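Local coordinates for peroxiredoxin (PDB 6KHX), which probably reduces hydrogen peroxide and organic hydroperoxides as a typical 2-Cys peroxiredoxin of the thioredoxin superfamily, here in an assembly of ten subunits, at residues Met1-Lys6 / Gly147-Gln152; Lys6-Phe11 / Ala111-Leu116; Thr51-Phe56 / Tyr99-Asp104; Gly61-Arg66 / Glu165-Val170; Ile135-Leu140 / Ile154-Leu159. All coordinates share one frame; numbering follows the deposited sequence.

Contact 1: residues Met1-Lys6 / Gly147-Gln152; sequences MLLIGK and GIVRHQ
Gly5 and Lys6 grip Val149 by its backbone N-H and its carbonyl. Gly5 N donates to Val149 O over 2.9 Å, nearly in line with the carbonyl, while Val149 N gives a straight bond to Lys6 O at 3.0 Å. Beside these bonds the side chains pack closely: the tip of Ile4, CD1, lies against the backbone of the strand, 3.4 Å from Arg150 C, and also meets Val149 CG1. The other branch of the valine, CG2, rests on Leu3 CB at 3.9 Å, and Ile148 CG2 meets Gly5 C, where that residue joins Lys6. The N-terminal chain is shaped for this by a type II beta turn from Leu3 to Lys6, with Gly5 at the third position, where the positive phi (83°) suits glycine. The turn packs on the start of strand 149-155, which pairs with strand 138-143 and, in an antiparallel ladder, with a strand of the second subunit. Toward Met1 the fit slackens. Gln152 has CG between its backbone N and carbonyl carbon (chi1 64°) and is extended beyond, which carries OE1 across to Leu3 N for a long 3.3 Å bond. Its NE2 has a weak link to a water that also lies 3.1 Å from Met1 O. Met1 is exposed and poorly ordered, and Lys6 points away from the strand, its extended chain running back alongside the segment to bond Leu2 O through NZ.

Contact 2: residues Lys6-Phe11 / Ala111-Leu116; sequences KPAPHF and ADYGVL
Ala8 opens the contact with its CB beside the hydroxyl of Tyr113, 3.3 Å from OH. Next, Pro9 makes the broad contact: its CD lies over one face of the tyrosine ring (CH-pi, 3.7 Å from the centroid), while CB meets Asp112 CB at 3.8 Å. The same proline fixes the far end of the ring, since Tyr113 OH donates to Pro9 O over 2.8 Å, in the carbonyl plane and on a lone pair. Tyr113 follows Asp112; Gly114, with positive phi, ends helix 108-112 in a Schellman motif, and the loop before strand 13-17 meets that helix end. A phenylalanine at Tyr113 would probably leave Pro9 O without this donor and the ring less firmly held against the proline. At His10 the link is water-mediated, one water donating to both His10 O and Asp112 OD2. Phe11, CG between its backbone N and carbonyl carbon (chi1 60°), crosses the tyrosine at about a right angle and brings CE2, at its ring edge, 4.0 Å from Tyr113 OH.

Contact 3: residues Thr51-Phe56 / Tyr99-Asp104; sequences TELIGF and YPIVSD
Tyr99 reaches the helix with its hydroxyl leading, and Leu53 crosses it at about a right angle. Leu53 CD2 lies against the phenolic end, 4.0 Å from Tyr99 CZ, and Leu53 O sits at the edge of the ring, in its plane. That carbonyl accepts the hydroxyl proton: Tyr99 OH to Leu53 O is 2.8 Å, on a lone pair and bent well to the side of the C=O direction (105°). From the next turn of the helix Phe56 adds CB, 3.9 Å from Tyr99 CZ, while its ring leads away to stack on Phe39. Ile101 CD1 touches Leu53 CD2 at 4.1 Å, extending the apolar contact between helix 48-58 and the sheet of this thioredoxin-like fold. Replacing Tyr99 by an alanine is likely to open a gap beside Leu53 CD2 and Phe56 CB, and to remove the donor to Leu53 O. With CG lodged between the backbone N and carbonyl carbon (chi1 57°), the ring is aimed at the helix, and its buried hydroxyl has a backbone acceptor within an otherwise apolar setting.

Contact 4: residues Gly61-Arg66 / Glu165-Val170; sequences GEFDKR and EAIRVV
Ile167 is at the middle of the contact: its CG1-CD1 branch meets Phe63 and Glu62, its CG2 branch Arg66. CG1 presses on the end of the Phe63 ring, 3.5 Å from CZ, and CD1 lies over a face of that ring while also touching Glu62 CB at 3.8 Å. With CG1 on the side of the backbone N (chi1 -73°), the two branches are split between Phe63 and Arg66, and CG2 sits over the centre of the Arg66 guanidinium, 3.6 Å from CZ. Farther along, Val170 CG1 supports the aliphatic part of the arginine at CD (3.9 Å), and Ala166 CB meets the Phe63 ring at its edge. No hydrogen bond crosses between the segments.

The flat group of Arg66 is set in place by the last turn of the helix before it. Its NE donates to Glu62 O over 3.0 Å, reaching the oxygen from above the carbonyl plane, and its NH2 forms a salt bridge with Glu62 OE1 at 2.8 Å; Lys65 joins the network weakly. NH1 pairs with Asp171, one residue beyond the 165-170 segment.

The two short helical segments run nearly parallel, at 7°, with axes 11.2 Å apart. Both lie on the central sheet: Phe63 packs on Val68 and Val70 of strand 68-74, Val170 on Val68 and on Leu142 of strand 138-143, and Ile167 of helix 163-179 reaches across to helix 60-65.

Contact 5: residues Ile135-Leu140 / Ile154-Leu159; sequences IAYRGL and INDFPL
Arg138 runs out along Asn155 and the turn that follows it. Its CB packs on Asn155 CB at 4.0 Å; CG passes Asn155 O and the chain stays extended (chi2 -169°), bringing CD 3.6 Å from Leu159 O. At the tip NH2 donates to Phe157 O over 2.9 Å, the oxygen lying in the guanidinium plane; NE faces the same oxygen, at a modelled distance too short to trust in detail. NH1 turns to Glu52 in a salt bridge. In the backbone, Arg138 and Asn155 form an antiparallel hydrogen-bonded pair of the hairpin of strands 138-143 and 149-155, with Asn155 N to Arg138 O at 2.9 Å. Tyr137 and Phe157 add an offset stack, centroids 4.2 Å apart and planes at 24°, while Tyr137 CB meets Ile154 CG2. The type I turn from Asp156 to Leu159 presents the carbonyl that the arginine uses, and Asn155 ND2 bonds Leu159 O across it. Asn155 OD1 goes to His151 of the second subunit. Bonded to a backbone oxygen and to Glu52, the guanidinium is probably limited in its rotation beside Cys49, which the family's sequence motif suggests is the peroxidatic cysteine.

Overall arrangement
Contacts 1 and 2 are one continuous region: they share Lys6, their centres are 9 Å apart, and Leu3 CD1 packs on Tyr113 CD2 at 3.8 Å. Contact 2 passes on to contact 5 through Val115 O and Tyr137 N, 2.9 Å apart, probably hydrogen-bonded. Contact 5 meets contact 3 by the salt bridge of Arg138 NH1 with Glu52 OE2 (2.8 Å), close to Cys49, the probable peroxidatic cysteine on helix 48-58. Phe56 CE1 links contact 3 to Phe63 CZ of contact 4 at 3.9 Å, while contacts 2 and 4 lie on opposite sides of the chain's centre, centres about 22 Å apart. A bound calcium ion lies about 8 Å from the Asp112 side chain.

Contact 1: residues Met1-Lys6 / Gly147-Gln152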
# COMPACT_ATOMS: atom_id res chain seq x y z
N MET B 1 28.52 0.95 -8.81
CA MET B 1 28.33 1.59 -7.52
C MET B 1 29.51 2.53 -7.23
O MET B 1 30.63 2.29 -7.70
CB MET B 1 28.19 0.49 -6.44
CG MET B 1 28.42 0.90 -4.99
SD MET B 1 27.10 1.92 -4.30
CE MET B 1 27.66 2.11 -2.60
N LEU B 2 29.28 3.58 -6.43
CA LEU B 2 30.31 4.55 -6.07
C LEU B 2 30.86 4.19 -4.70
O LEU B 2 30.17 4.35 -3.69
CB LEU B 2 29.78 5.98 -6.09
CG LEU B 2 30.82 7.03 -5.68
CD1 LEU B 2 32.04 6.96 -6.57
CD2 LEU B 2 30.20 8.41 -5.73
N LEU B 3 32.10 3.71 -4.66
CA LEU B 3 32.69 3.26 -3.42
C LEU B 3 33.75 4.21 -2.87
O LEU B 3 34.20 4.00 -1.74
CB LEU B 3 33.31 1.87 -3.62
CG LEU B 3 32.31 0.75 -3.89
CD1 LEU B 3 33.02 -0.56 -4.17
CD2 LEU B 3 31.33 0.60 -2.74
N ILE B 4 34.15 5.25 -3.62
CA ILE B 4 35.20 6.15 -3.15
C ILE B 4 34.78 6.82 -1.85
O ILE B 4 33.69 7.41 -1.75
CB ILE B 4 35.54 7.19 -4.23
CG1 ILE B 4 36.05 6.50 -5.48
CG2 ILE B 4 36.59 8.16 -3.71
CD1 ILE B 4 37.32 5.74 -5.28
N GLY B 5 35.64 6.74 -0.85
CA GLY B 5 35.36 7.30 0.46
C GLY B 5 34.53 6.41 1.35
O GLY B 5 34.26 6.79 2.49
N LYS B 6 34.15 5.22 0.88
CA LYS B 6 33.32 4.29 1.60
C LYS B 6 34.09 2.99 1.85
O LYS B 6 35.04 2.68 1.13
CB LYS B 6 32.04 3.99 0.82
CG LYS B 6 31.13 5.18 0.67
CD LYS B 6 30.03 4.91 -0.33
CE LYS B 6 29.26 6.18 -0.66
NZ LYS B 6 28.39 6.00 -1.85
N GLY B 147 40.43 0.16 5.16
CA GLY B 147 39.42 -0.55 4.40
C GLY B 147 38.56 0.33 3.52
O GLY B 147 37.51 -0.13 3.05
N ILE B 148 38.99 1.57 3.27
CA ILE B 148 38.23 2.54 2.49
C ILE B 148 38.77 2.59 1.06
O ILE B 148 39.99 2.59 0.84
CB ILE B 148 38.28 3.92 3.16
CG1 ILE B 148 37.72 3.81 4.58
CG2 ILE B 148 37.50 4.95 2.35
CD1 ILE B 148 38.07 4.96 5.47
N VAL B 149 37.85 2.62 0.09
CA VAL B 149 38.22 2.66 -1.32
C VAL B 149 38.67 4.07 -1.68
O VAL B 149 37.94 5.05 -1.48
CB VAL B 149 37.04 2.22 -2.21
CG1 VAL B 149 37.41 2.33 -3.69
CG2 VAL B 149 36.62 0.79 -1.88
N ARG B 150 39.88 4.18 -2.24
CA ARG B 150 40.44 5.47 -2.65
C ARG B 150 40.55 5.63 -4.15
O ARG B 150 40.67 6.77 -4.63
CB ARG B 150 41.83 5.66 -2.03
CG ARG B 150 41.82 5.66 -0.52
CD ARG B 150 41.04 6.87 -0.05
NE ARG B 150 40.88 6.90 1.40
CZ ARG B 150 40.09 7.76 2.03
NH1 ARG B 150 39.40 8.65 1.33
NH2 ARG B 150 39.98 7.73 3.35
N HIS B 151 40.46 4.54 -4.91
CA HIS B 151 40.59 4.58 -6.36
C HIS B 151 39.91 3.34 -6.93
O HIS B 151 40.08 2.24 -6.40
CB HIS B 151 42.07 4.64 -6.76
CG HIS B 151 42.35 4.14 -8.14
ND1 HIS B 151 42.22 4.93 -9.26
CD2 HIS B 151 42.77 2.93 -8.58
CE1 HIS B 151 42.54 4.23 -10.34
NE2 HIS B 151 42.88 3.01 -9.95
N GLN B 152 39.15 3.53 -8.01
CA GLN B 152 38.53 2.40 -8.69
C GLN B 152 38.55 2.65 -10.19
O GLN B 152 38.51 3.79 -10.66
CB GLN B 152 37.09 2.15 -8.21
CG GLN B 152 36.12 3.27 -8.51
CD GLN B 152 34.69 2.88 -8.20
OE1 GLN B 152 34.17 3.19 -7.12
NE2 GLN B 152 34.06 2.16 -9.12
O HOH W 1 31.46 0.01 -9.57

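Contact 2: residues Lys6-Phe11 / Ala111-Leu116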
# COMPACT_ATOMS: atom_id res chain seq x y z
N LYS B 6 34.15 5.22 0.88
CA LYS B 6 33.32 4.29 1.60
C LYS B 6 34.09 2.99 1.85
O LYS B 6 35.04 2.68 1.13
CB LYS B 6 32.04 3.99 0.82
CG LYS B 6 31.13 5.18 0.67
CD LYS B 6 30.03 4.91 -0.33
CE LYS B 6 29.26 6.18 -0.66
NZ LYS B 6 28.39 6.00 -1.85
N PRO B 7 33.71 2.22 2.87
CA PRO B 7 34.41 0.96 3.12
C PRO B 7 34.23 -0.02 1.98
O PRO B 7 33.15 -0.15 1.39
CB PRO B 7 33.76 0.44 4.41
CG PRO B 7 32.53 1.25 4.60
CD PRO B 7 32.76 2.56 3.94
N ALA B 8 35.32 -0.71 1.64
CA ALA B 8 35.23 -1.78 0.67
C ALA B 8 34.30 -2.86 1.23
O ALA B 8 34.54 -3.35 2.34
CB ALA B 8 36.61 -2.36 0.38
N PRO B 9 33.26 -3.27 0.49
CA PRO B 9 32.30 -4.22 1.05
C PRO B 9 32.98 -5.49 1.55
O PRO B 9 33.89 -6.02 0.92
CB PRO B 9 31.36 -4.50 -0.12
CG PRO B 9 31.40 -3.25 -0.93
CD PRO B 9 32.83 -2.75 -0.82
N HIS B 10 32.51 -5.95 2.70
CA HIS B 10 33.07 -7.13 3.33
C HIS B 10 32.67 -8.38 2.55
O HIS B 10 31.60 -8.46 1.94
CB HIS B 10 32.57 -7.23 4.77
CG HIS B 10 32.86 -8.53 5.44
ND1 HIS B 10 34.09 -8.83 5.99
CD2 HIS B 10 32.09 -9.63 5.64
CE1 HIS B 10 34.06 -10.05 6.50
NE2 HIS B 10 32.85 -10.55 6.30
N PHE B 11 33.56 -9.37 2.55
CA PHE B 11 33.20 -10.67 2.01
C PHE B 11 34.02 -11.72 2.74
O PHE B 11 34.93 -11.41 3.50
CB PHE B 11 33.41 -10.74 0.49
CG PHE B 11 34.84 -10.51 0.03
CD1 PHE B 11 35.78 -11.54 0.07
CD2 PHE B 11 35.22 -9.29 -0.50
CE1 PHE B 11 37.07 -11.33 -0.37
CE2 PHE B 11 36.52 -9.08 -0.94
CZ PHE B 11 37.45 -10.10 -0.87
N ALA B 111 28.75 -8.17 -7.30
CA ALA B 111 27.59 -7.30 -7.18
C ALA B 111 27.87 -6.15 -6.22
O ALA B 111 27.60 -4.98 -6.54
CB ALA B 111 26.37 -8.09 -6.72
N ASP B 112 28.43 -6.45 -5.05
CA ASP B 112 28.68 -5.43 -4.04
C ASP B 112 29.69 -4.39 -4.52
O ASP B 112 29.59 -3.22 -4.15
CB ASP B 112 29.16 -6.08 -2.75
CG ASP B 112 28.06 -6.82 -2.02
OD1 ASP B 112 26.89 -6.66 -2.44
OD2 ASP B 112 28.35 -7.57 -1.06
N TYR B 113 30.64 -4.80 -5.35
CA TYR B 113 31.64 -3.87 -5.86
C TYR B 113 31.24 -3.20 -7.17
O TYR B 113 32.01 -2.39 -7.70
CB TYR B 113 32.98 -4.59 -6.01
CG TYR B 113 33.71 -4.76 -4.69
CD1 TYR B 113 33.33 -5.74 -3.78
CD2 TYR B 113 34.75 -3.90 -4.34
CE1 TYR B 113 33.99 -5.88 -2.57
CE2 TYR B 113 35.41 -4.04 -3.13
CZ TYR B 113 35.02 -5.03 -2.25
OH TYR B 113 35.69 -5.15 -1.04
N GLY B 114 30.06 -3.51 -7.70
CA GLY B 114 29.57 -2.84 -8.89
C GLY B 114 30.28 -3.21 -10.17
O GLY B 114 30.34 -2.40 -11.10
N VAL B 115 30.82 -4.43 -10.26
CA VAL B 115 31.55 -4.89 -11.43
C VAL B 115 30.87 -6.06 -12.12
O VAL B 115 31.41 -6.58 -13.10
CB VAL B 115 33.00 -5.28 -11.06
CG1 VAL B 115 33.73 -4.09 -10.45
CG2 VAL B 115 33.00 -6.47 -10.11
N LEU B 116 29.71 -6.50 -11.65
CA LEU B 116 29.03 -7.64 -12.24
C LEU B 116 28.36 -7.23 -13.53
O LEU B 116 27.56 -6.28 -13.54
CB LEU B 116 28.02 -8.22 -11.26
CG LEU B 116 27.46 -9.59 -11.66
CD1 LEU B 116 28.60 -10.59 -11.77
CD2 LEU B 116 26.46 -10.03 -10.63
O HOH W 2 30.63 -8.94 -0.78

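Contact 3: residues Thr51-Phe56 / Tyr99-Asp104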
# COMPACT_ATOMS: atom_id res chain seq x y z
N THR B 51 47.02 -13.16 -18.56
CA THR B 51 48.13 -12.21 -18.67
C THR B 51 48.10 -11.21 -17.53
O THR B 51 49.16 -10.87 -16.97
CB THR B 51 48.09 -11.50 -20.02
OG1 THR B 51 47.12 -10.44 -20.01
CG2 THR B 51 47.74 -12.50 -21.09
N GLU B 52 46.92 -10.74 -17.14
CA GLU B 52 46.83 -9.83 -16.00
C GLU B 52 47.26 -10.52 -14.71
O GLU B 52 48.02 -9.96 -13.91
CB GLU B 52 45.42 -9.27 -15.88
CG GLU B 52 44.98 -8.50 -17.13
CD GLU B 52 43.63 -7.82 -16.97
OE1 GLU B 52 43.59 -6.57 -16.94
OE2 GLU B 52 42.61 -8.54 -16.86
N LEU B 53 46.81 -11.76 -14.50
CA LEU B 53 47.16 -12.47 -13.27
C LEU B 53 48.67 -12.73 -13.19
O LEU B 53 49.30 -12.52 -12.15
CB LEU B 53 46.37 -13.77 -13.17
CG LEU B 53 44.90 -13.64 -12.75
CD1 LEU B 53 44.00 -14.65 -13.45
CD2 LEU B 53 44.77 -13.76 -11.24
N ILE B 54 49.26 -13.20 -14.30
CA ILE B 54 50.69 -13.48 -14.32
C ILE B 54 51.49 -12.19 -14.15
O ILE B 54 52.49 -12.16 -13.42
CB ILE B 54 51.07 -14.22 -15.61
CG1 ILE B 54 50.48 -15.63 -15.58
CG2 ILE B 54 52.58 -14.30 -15.75
CD1 ILE B 54 50.48 -16.32 -16.93
N GLY B 55 51.08 -11.11 -14.82
CA GLY B 55 51.79 -9.85 -14.66
C GLY B 55 51.76 -9.35 -13.23
O GLY B 55 52.77 -8.86 -12.71
N PHE B 56 50.61 -9.48 -12.56
CA PHE B 56 50.55 -9.12 -11.14
C PHE B 56 51.48 -10.00 -10.31
O PHE B 56 52.07 -9.54 -9.33
CB PHE B 56 49.12 -9.21 -10.62
CG PHE B 56 48.36 -7.91 -10.70
CD1 PHE B 56 48.67 -6.86 -9.86
CD2 PHE B 56 47.31 -7.76 -11.59
CE1 PHE B 56 47.98 -5.66 -9.93
CE2 PHE B 56 46.61 -6.58 -11.66
CZ PHE B 56 46.94 -5.53 -10.83
N TYR B 99 49.61 -15.15 -5.06
CA TYR B 99 48.77 -14.29 -4.23
C TYR B 99 47.33 -14.84 -4.20
O TYR B 99 46.97 -15.70 -5.01
CB TYR B 99 48.82 -12.85 -4.74
CG TYR B 99 48.42 -12.68 -6.18
CD1 TYR B 99 47.09 -12.55 -6.54
CD2 TYR B 99 49.38 -12.65 -7.18
CE1 TYR B 99 46.72 -12.39 -7.86
CE2 TYR B 99 49.02 -12.49 -8.51
CZ TYR B 99 47.69 -12.36 -8.84
OH TYR B 99 47.33 -12.21 -10.15
N PRO B 100 46.49 -14.36 -3.28
CA PRO B 100 45.14 -14.93 -3.16
C PRO B 100 44.29 -14.65 -4.39
O PRO B 100 44.25 -13.52 -4.89
CB PRO B 100 44.57 -14.23 -1.91
CG PRO B 100 45.76 -13.75 -1.16
CD PRO B 100 46.76 -13.38 -2.21
N ILE B 101 43.62 -15.69 -4.87
CA ILE B 101 42.62 -15.58 -5.93
C ILE B 101 41.29 -16.02 -5.33
O ILE B 101 41.10 -17.21 -5.06
CB ILE B 101 42.98 -16.41 -7.16
CG1 ILE B 101 44.43 -16.13 -7.58
CG2 ILE B 101 42.00 -16.10 -8.29
CD1 ILE B 101 44.93 -16.99 -8.72
N VAL B 102 40.39 -15.06 -5.11
CA VAL B 102 39.14 -15.30 -4.41
C VAL B 102 38.12 -15.90 -5.37
O VAL B 102 38.03 -15.50 -6.53
CB VAL B 102 38.62 -13.99 -3.80
CG1 VAL B 102 37.26 -14.20 -3.12
CG2 VAL B 102 39.63 -13.42 -2.84
N SER B 103 37.32 -16.83 -4.87
CA SER B 103 36.21 -17.40 -5.63
C SER B 103 34.92 -16.69 -5.22
O SER B 103 34.38 -16.95 -4.14
CB SER B 103 36.12 -18.90 -5.39
OG SER B 103 34.91 -19.42 -5.92
N ASP B 104 34.41 -15.82 -6.10
CA ASP B 104 33.13 -15.15 -5.89
C ASP B 104 32.00 -16.02 -6.45
O ASP B 104 31.26 -15.63 -7.35
CB ASP B 104 33.14 -13.77 -6.53
CG ASP B 104 31.84 -12.99 -6.29
OD1 ASP B 104 31.10 -13.31 -5.34
OD2 ASP B 104 31.56 -12.06 -7.07

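Contact 4: residues Gly61-Arg66 / Glu165-Val170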
# COMPACT_ATOMS: atom_id res chain seq x y z
N GLY B 61 56.68 -8.18 -5.97
CA GLY B 61 57.64 -7.55 -5.09
C GLY B 61 57.44 -6.05 -4.99
O GLY B 61 57.60 -5.47 -3.91
N GLU B 62 57.07 -5.41 -6.10
CA GLU B 62 56.82 -3.97 -6.08
C GLU B 62 55.66 -3.61 -5.16
O GLU B 62 55.69 -2.56 -4.50
CB GLU B 62 56.52 -3.48 -7.50
CG GLU B 62 57.70 -3.59 -8.45
CD GLU B 62 58.91 -2.79 -7.98
OE1 GLU B 62 58.76 -1.59 -7.68
OE2 GLU B 62 60.01 -3.39 -7.89
N PHE B 63 54.65 -4.48 -5.07
CA PHE B 63 53.55 -4.22 -4.14
C PHE B 63 53.92 -4.59 -2.71
O PHE B 63 53.53 -3.88 -1.77
CB PHE B 63 52.30 -4.96 -4.59
CG PHE B 63 51.71 -4.44 -5.87
CD1 PHE B 63 50.97 -3.26 -5.88
CD2 PHE B 63 51.91 -5.10 -7.07
CE1 PHE B 63 50.43 -2.77 -7.05
CE2 PHE B 63 51.38 -4.61 -8.25
CZ PHE B 63 50.64 -3.44 -8.24
N ASP B 64 54.70 -5.67 -2.53
CA ASP B 64 55.17 -6.02 -1.19
C ASP B 64 55.97 -4.88 -0.57
O ASP B 64 55.79 -4.56 0.61
CB ASP B 64 56.00 -7.30 -1.22
CG ASP B 64 55.19 -8.53 -1.57
OD1 ASP B 64 53.97 -8.55 -1.28
OD2 ASP B 64 55.76 -9.49 -2.13
N LYS B 65 56.85 -4.25 -1.35
CA LYS B 65 57.63 -3.14 -0.82
C LYS B 65 56.74 -2.00 -0.34
O LYS B 65 57.12 -1.25 0.56
CB LYS B 65 58.62 -2.61 -1.86
CG LYS B 65 59.64 -3.62 -2.34
CD LYS B 65 60.70 -2.96 -3.22
CE LYS B 65 60.10 -2.09 -4.30
NZ LYS B 65 61.16 -1.52 -5.18
N ARG B 66 55.55 -1.85 -0.93
CA ARG B 66 54.64 -0.78 -0.57
C ARG B 66 53.53 -1.20 0.39
O ARG B 66 52.55 -0.47 0.54
CB ARG B 66 54.05 -0.17 -1.84
CG ARG B 66 54.96 0.84 -2.51
CD ARG B 66 54.53 1.09 -3.94
NE ARG B 66 55.39 0.36 -4.86
CZ ARG B 66 56.21 0.94 -5.72
NH1 ARG B 66 56.27 2.26 -5.81
NH2 ARG B 66 56.96 0.19 -6.52
N GLU B 165 49.92 1.98 -13.75
CA GLU B 165 48.92 2.90 -13.22
C GLU B 165 48.51 2.51 -11.80
O GLU B 165 48.29 3.38 -10.95
CB GLU B 165 47.71 2.97 -14.14
CG GLU B 165 46.62 3.98 -13.73
CD GLU B 165 47.13 5.42 -13.62
OE1 GLU B 165 48.10 5.79 -14.32
OE2 GLU B 165 46.55 6.19 -12.83
N ALA B 166 48.40 1.21 -11.53
CA ALA B 166 48.07 0.77 -10.17
C ALA B 166 49.15 1.19 -9.19
O ALA B 166 48.86 1.76 -8.12
CB ALA B 166 47.86 -0.74 -10.15
N ILE B 167 50.42 0.93 -9.53
CA ILE B 167 51.52 1.33 -8.67
C ILE B 167 51.57 2.85 -8.52
O ILE B 167 51.86 3.37 -7.43
CB ILE B 167 52.84 0.74 -9.19
CG1 ILE B 167 52.87 -0.76 -8.90
CG2 ILE B 167 54.05 1.44 -8.56
CD1 ILE B 167 54.01 -1.48 -9.51
N ARG B 168 51.30 3.59 -9.60
CA ARG B 168 51.33 5.05 -9.52
C ARG B 168 50.28 5.57 -8.56
O ARG B 168 50.54 6.47 -7.76
CB ARG B 168 51.13 5.66 -10.90
CG ARG B 168 51.41 7.14 -10.96
CD ARG B 168 50.91 7.77 -12.25
NE ARG B 168 49.47 7.95 -12.25
CZ ARG B 168 48.86 9.03 -11.76
NH1 ARG B 168 49.57 10.01 -11.24
NH2 ARG B 168 47.53 9.12 -11.78
N VAL B 169 49.07 5.01 -8.63
CA VAL B 169 48.01 5.43 -7.72
C VAL B 169 48.34 5.05 -6.28
O VAL B 169 48.07 5.81 -5.35
CB VAL B 169 46.65 4.85 -8.18
CG1 VAL B 169 45.56 5.26 -7.23
CG2 VAL B 169 46.31 5.33 -9.57
N VAL B 170 48.96 3.88 -6.08
CA VAL B 170 49.40 3.51 -4.74
C VAL B 170 50.39 4.54 -4.20
O VAL B 170 50.28 5.00 -3.06
CB VAL B 170 50.02 2.10 -4.75
CG1 VAL B 170 50.77 1.85 -3.45
CG2 VAL B 170 48.94 1.05 -4.95

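Contact 5: residues Ile135-Leu140 / Ile154-Leu159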
# COMPACT_ATOMS: atom_id res chain seq x y z
N ILE B 135 29.08 -12.22 -15.10
CA ILE B 135 30.51 -12.35 -14.82
C ILE B 135 31.06 -10.95 -14.57
O ILE B 135 30.44 -9.94 -14.91
CB ILE B 135 31.29 -13.04 -15.96
CG1 ILE B 135 31.13 -12.26 -17.26
CG2 ILE B 135 30.82 -14.48 -16.15
CD1 ILE B 135 31.77 -12.96 -18.45
N ALA B 136 32.24 -10.91 -13.95
CA ALA B 136 32.83 -9.64 -13.54
C ALA B 136 33.59 -8.98 -14.69
O ALA B 136 34.32 -9.64 -15.44
CB ALA B 136 33.77 -9.84 -12.35
N TYR B 137 33.42 -7.67 -14.82
CA TYR B 137 34.26 -6.87 -15.70
C TYR B 137 35.64 -6.69 -15.07
O TYR B 137 35.89 -7.06 -13.92
CB TYR B 137 33.62 -5.50 -15.95
CG TYR B 137 32.60 -5.46 -17.07
CD1 TYR B 137 32.98 -5.67 -18.40
CD2 TYR B 137 31.27 -5.17 -16.81
CE1 TYR B 137 32.05 -5.62 -19.43
CE2 TYR B 137 30.33 -5.12 -17.84
CZ TYR B 137 30.73 -5.34 -19.14
OH TYR B 137 29.82 -5.29 -20.17
N ARG B 138 36.56 -6.11 -15.85
CA ARG B 138 37.94 -5.92 -15.39
C ARG B 138 37.97 -4.74 -14.43
O ARG B 138 38.25 -3.59 -14.79
CB ARG B 138 38.89 -5.73 -16.57
CG ARG B 138 38.91 -6.95 -17.45
CD ARG B 138 40.01 -6.95 -18.49
NE ARG B 138 39.70 -7.97 -19.47
CZ ARG B 138 39.88 -9.28 -19.29
NH1 ARG B 138 40.42 -9.73 -18.17
NH2 ARG B 138 39.54 -10.13 -20.25
N GLY B 139 37.66 -5.03 -13.17
CA GLY B 139 37.49 -4.00 -12.15
C GLY B 139 38.69 -3.96 -11.21
O GLY B 139 39.21 -5.00 -10.83
N LEU B 140 39.09 -2.76 -10.80
CA LEU B 140 40.24 -2.66 -9.91
C LEU B 140 39.97 -1.61 -8.84
O LEU B 140 39.42 -0.55 -9.13
CB LEU B 140 41.53 -2.31 -10.67
CG LEU B 140 42.81 -2.23 -9.82
CD1 LEU B 140 44.00 -2.84 -10.55
CD2 LEU B 140 43.10 -0.78 -9.43
N ILE B 154 37.32 0.44 -14.01
CA ILE B 154 36.67 -0.69 -14.66
C ILE B 154 36.91 -0.60 -16.16
O ILE B 154 36.65 0.43 -16.78
CB ILE B 154 35.16 -0.74 -14.38
CG1 ILE B 154 34.86 -0.58 -12.89
CG2 ILE B 154 34.58 -2.05 -14.90
CD1 ILE B 154 33.39 -0.54 -12.58
N ASN B 155 37.38 -1.70 -16.74
CA ASN B 155 37.61 -1.80 -18.17
C ASN B 155 36.67 -2.83 -18.79
O ASN B 155 36.30 -3.82 -18.16
CB ASN B 155 39.06 -2.20 -18.48
CG ASN B 155 40.02 -1.03 -18.37
OD1 ASN B 155 39.63 0.08 -18.01
ND2 ASN B 155 41.28 -1.28 -18.70
N ASP B 156 36.29 -2.56 -20.04
CA ASP B 156 35.58 -3.55 -20.83
C ASP B 156 36.43 -4.81 -21.01
O ASP B 156 37.66 -4.79 -20.85
CB ASP B 156 35.19 -2.96 -22.18
CG ASP B 156 34.15 -3.78 -22.90
OD1 ASP B 156 33.72 -4.82 -22.35
OD2 ASP B 156 33.75 -3.38 -24.01
N PHE B 157 35.76 -5.91 -21.35
CA PHE B 157 36.41 -7.22 -21.43
C PHE B 157 37.71 -7.25 -22.23
O PHE B 157 38.69 -7.83 -21.73
CB PHE B 157 35.38 -8.21 -22.00
CG PHE B 157 34.23 -8.51 -21.07
CD1 PHE B 157 34.45 -8.80 -19.73
CD2 PHE B 157 32.92 -8.46 -21.53
CE1 PHE B 157 33.39 -9.07 -18.88
CE2 PHE B 157 31.86 -8.72 -20.68
CZ PHE B 157 32.09 -9.03 -19.36
N PRO B 158 37.82 -6.68 -23.43
CA PRO B 158 39.06 -6.86 -24.20
C PRO B 158 40.21 -5.91 -23.84
O PRO B 158 41.27 -6.02 -24.46
CB PRO B 158 38.61 -6.61 -25.65
CG PRO B 158 37.32 -5.87 -25.57
CD PRO B 158 36.84 -5.85 -24.15
N LEU B 159 40.06 -5.04 -22.85
CA LEU B 159 41.06 -4.01 -22.56
C LEU B 159 41.77 -4.37 -21.26
O LEU B 159 41.28 -4.05 -20.17
CB LEU B 159 40.41 -2.64 -22.47
CG LEU B 159 39.50 -2.29 -23.65
CD1 LEU B 159 38.92 -0.89 -23.51
CD2 LEU B 159 40.30 -2.42 -24.94